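Adenosine deaminase 1 (Arthrobacter aurescens, PDB 3RYS) probably catalyses the zinc-dependent hydrolytic deamination of adenine to hypoxanthine, a step of purine salvage and nitrogen catabolism. Local coordinates at residues H223-M228 with A261-P266. Sequence-based numbering, arbitrary orientation.
Sequences HGIRCM and ADHPLP. With ADE (adenine), chain D.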
loop_
_atom_site.group_PDB
_atom_site.type_symbol
_atom_site.label_atom_id
_atom_site.label_comp_id
_atom_site.label_asym_id
_atom_site.label_seq_id
_atom_site.Cartn_x
_atom_site.Cartn_y
_atom_site.Cartn_z
ATOM N N HIS A 223 -0.502 -7.979 -1.851
ATOM C CA HIS A 223 -0.459 -8.588 -3.180
ATOM C C HIS A 223 -1.065 -10.000 -3.152
ATOM O O HIS A 223 -2.275 -10.164 -3.307
ATOM C CB HIS A 223 0.961 -8.595 -3.764
ATOM C CG HIS A 223 1.462 -7.237 -4.147
ATOM N ND1 HIS A 223 0.863 -6.470 -5.124
ATOM C CD2 HIS A 223 2.511 -6.509 -3.691
ATOM C CE1 HIS A 223 1.513 -5.325 -5.245
ATOM N NE2 HIS A 223 2.520 -5.326 -4.392
ATOM N N GLY A 224 -0.224 -11.010 -2.956
ATOM C CA GLY A 224 -0.693 -12.375 -2.794
ATOM C C GLY A 224 -1.203 -13.062 -4.050
ATOM O O GLY A 224 -1.748 -14.161 -3.976
ATOM N N ILE A 225 -1.021 -12.439 -5.209
ATOM C CA ILE A 225 -1.582 -12.986 -6.440
ATOM C C ILE A 225 -0.973 -14.326 -6.863
ATOM O O ILE A 225 -1.612 -15.107 -7.576
ATOM C CB ILE A 225 -1.481 -11.995 -7.613
ATOM C CG1 ILE A 225 -0.019 -11.641 -7.886
ATOM C CG2 ILE A 225 -2.311 -10.746 -7.332
ATOM C CD1 ILE A 225 0.211 -11.043 -9.263
ATOM N N ARG A 226 0.255 -14.599 -6.433
ATOM C CA ARG A 226 0.905 -15.851 -6.814
ATOM C C ARG A 226 0.403 -17.045 -6.005
ATOM O O ARG A 226 0.838 -18.177 -6.213
ATOM C CB ARG A 226 2.428 -15.739 -6.752
ATOM C CG ARG A 226 3.019 -14.958 -7.915
ATOM C CD ARG A 226 4.504 -15.209 -8.049
ATOM N NE ARG A 226 4.784 -16.607 -8.358
ATOM C CZ ARG A 226 5.991 -17.163 -8.289
ATOM N NH1 ARG A 226 7.034 -16.437 -7.912
ATOM N NH2 ARG A 226 6.152 -18.447 -8.588
ATOM N N CYS A 227 -0.530 -16.791 -5.094
ATOM C CA CYS A 227 -1.141 -17.863 -4.326
ATOM C C CYS A 227 -1.925 -18.780 -5.256
ATOM O O CYS A 227 -2.150 -19.949 -4.949
ATOM C CB CYS A 227 -2.081 -17.294 -3.265
ATOM S SG CYS A 227 -3.619 -16.642 -3.947
ATOM N N MET A 228 -2.338 -18.241 -6.398
ATOM C CA MET A 228 -3.136 -18.997 -7.354
ATOM C C MET A 228 -2.390 -20.217 -7.896
ATOM O O MET A 228 -2.986 -21.084 -8.527
ATOM C CB MET A 228 -3.581 -18.092 -8.506
ATOM C CG MET A 228 -4.547 -16.980 -8.107
ATOM S SD MET A 228 -6.221 -17.568 -7.765
ATOM C CE MET A 228 -6.087 -18.029 -6.045
ATOM N N ALA A 261 -6.296 -7.270 -18.598
ATOM C CA ALA A 261 -7.320 -8.226 -19.004
ATOM C C ALA A 261 -6.978 -9.630 -18.515
ATOM O O ALA A 261 -7.830 -10.522 -18.492
ATOM C CB ALA A 261 -7.500 -8.209 -20.515
ATOM N N ASP A 262 -5.729 -9.815 -18.106
ATOM C CA ASP A 262 -5.252 -11.119 -17.665
ATOM C C ASP A 262 -5.196 -11.241 -16.144
ATOM O O ASP A 262 -4.714 -12.244 -15.623
ATOM C CB ASP A 262 -3.863 -11.394 -18.252
ATOM C CG ASP A 262 -3.850 -11.333 -19.769
ATOM O OD1 ASP A 262 -4.737 -11.957 -20.397
ATOM O OD2 ASP A 262 -2.955 -10.664 -20.331
ATOM N N HIS A 263 -5.683 -10.232 -15.429
ATOM C CA HIS A 263 -5.540 -10.220 -13.975
ATOM C C HIS A 263 -6.471 -11.206 -13.265
ATOM O O HIS A 263 -7.647 -11.309 -13.608
ATOM C CB HIS A 263 -5.732 -8.817 -13.413
ATOM C CG HIS A 263 -5.079 -8.616 -12.084
ATOM N ND1 HIS A 263 -5.616 -9.099 -10.909
ATOM C CD2 HIS A 263 -3.923 -7.998 -11.743
ATOM C CE1 HIS A 263 -4.821 -8.783 -9.904
ATOM N NE2 HIS A 263 -3.786 -8.115 -10.383
ATOM N N PRO A 264 -5.937 -11.926 -12.263
ATOM C CA PRO A 264 -6.653 -12.966 -11.511
ATOM C C PRO A 264 -7.733 -12.425 -10.589
ATOM O O PRO A 264 -8.520 -13.214 -10.079
ATOM C CB PRO A 264 -5.554 -13.602 -10.651
ATOM C CG PRO A 264 -4.258 -13.142 -11.240
ATOM C CD PRO A 264 -4.535 -11.807 -11.830
ATOM N N LEU A 265 -7.768 -11.115 -10.368
ATOM C CA LEU A 265 -8.708 -10.538 -9.405
ATOM C C LEU A 265 -10.144 -11.072 -9.508
ATOM O O LEU A 265 -10.728 -11.469 -8.502
ATOM C CB LEU A 265 -8.706 -9.010 -9.469
ATOM C CG LEU A 265 -9.601 -8.422 -8.380
ATOM C CD1 LEU A 265 -9.023 -8.750 -7.018
ATOM C CD2 LEU A 265 -9.781 -6.924 -8.549
ATOM N N PRO A 266 -10.721 -11.076 -10.723
ATOM C CA PRO A 266 -12.094 -11.578 -10.862
ATOM C C PRO A 266 -12.228 -13.004 -10.336
ATOM O O PRO A 266 -13.145 -13.293 -9.573
ATOM C CB PRO A 266 -12.325 -11.559 -12.378
ATOM C CG PRO A 266 -11.358 -10.566 -12.906
ATOM C CD PRO A 266 -10.158 -10.629 -12.011
HETATM N N9 ADE D . 8.020 -1.076 -2.232
HETATM C C8 ADE D . 7.061 -0.169 -2.601
HETATM N N7 ADE D . 6.047 -0.691 -3.259
HETATM C C5 ADE D . 6.369 -2.040 -3.327
HETATM C C6 ADE D . 5.705 -3.146 -3.900
HETATM N N6 ADE D . 4.532 -3.043 -4.536
HETATM N N1 ADE D . 6.295 -4.358 -3.792
HETATM C C2 ADE D . 7.471 -4.450 -3.154
HETATM N N3 ADE D . 8.192 -3.486 -2.574
HETATM C C4 ADE D . 7.580 -2.295 -2.699
#
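ND1 of H263, the histidine whose ring meets I225, accepts a hydrogen bond from L265 N at 3.0 Å. The donor lies close to the ring plane, and the N-H...N angle is 151°. This is a capping bond, made just ahead of the turn that leads into the helix. NE2 of H263 is hydrogen-bonded to N251 ND2, so helix 248-253 shares in fixing the ring. CG of H263 is anti to the backbone N (chi1 -157°), which brings CE1 of the ring up to I225. There CG2 of I225 stands 4.1 Å from CE1 of H263, and the two side chains cross at about a right angle. I225 also touches N251. Further along, M228 CG rests 4.3 Å from P264 CB, an apolar touch between two partly exposed residues. No hydrogen bond joins the two segments.

H223 lies at the other end of 223-228, in the adenine pocket. Its NE2 is 3.0 Å from N6 of adenine, and that N6 lies at the edge of the imidazole, near its plane. With alanine in place of this histidine, the amino group of adenine would probably lose its imidazole neighbour, and a gap would be likely to open beside H19 and H199. The loop after strand 220-221 thus bears an adenine-binding histidine and then packs against the turn that leads into helix 265-270, at the active-site end of the zinc-dependent TIM barrel of the adenosine deaminase family.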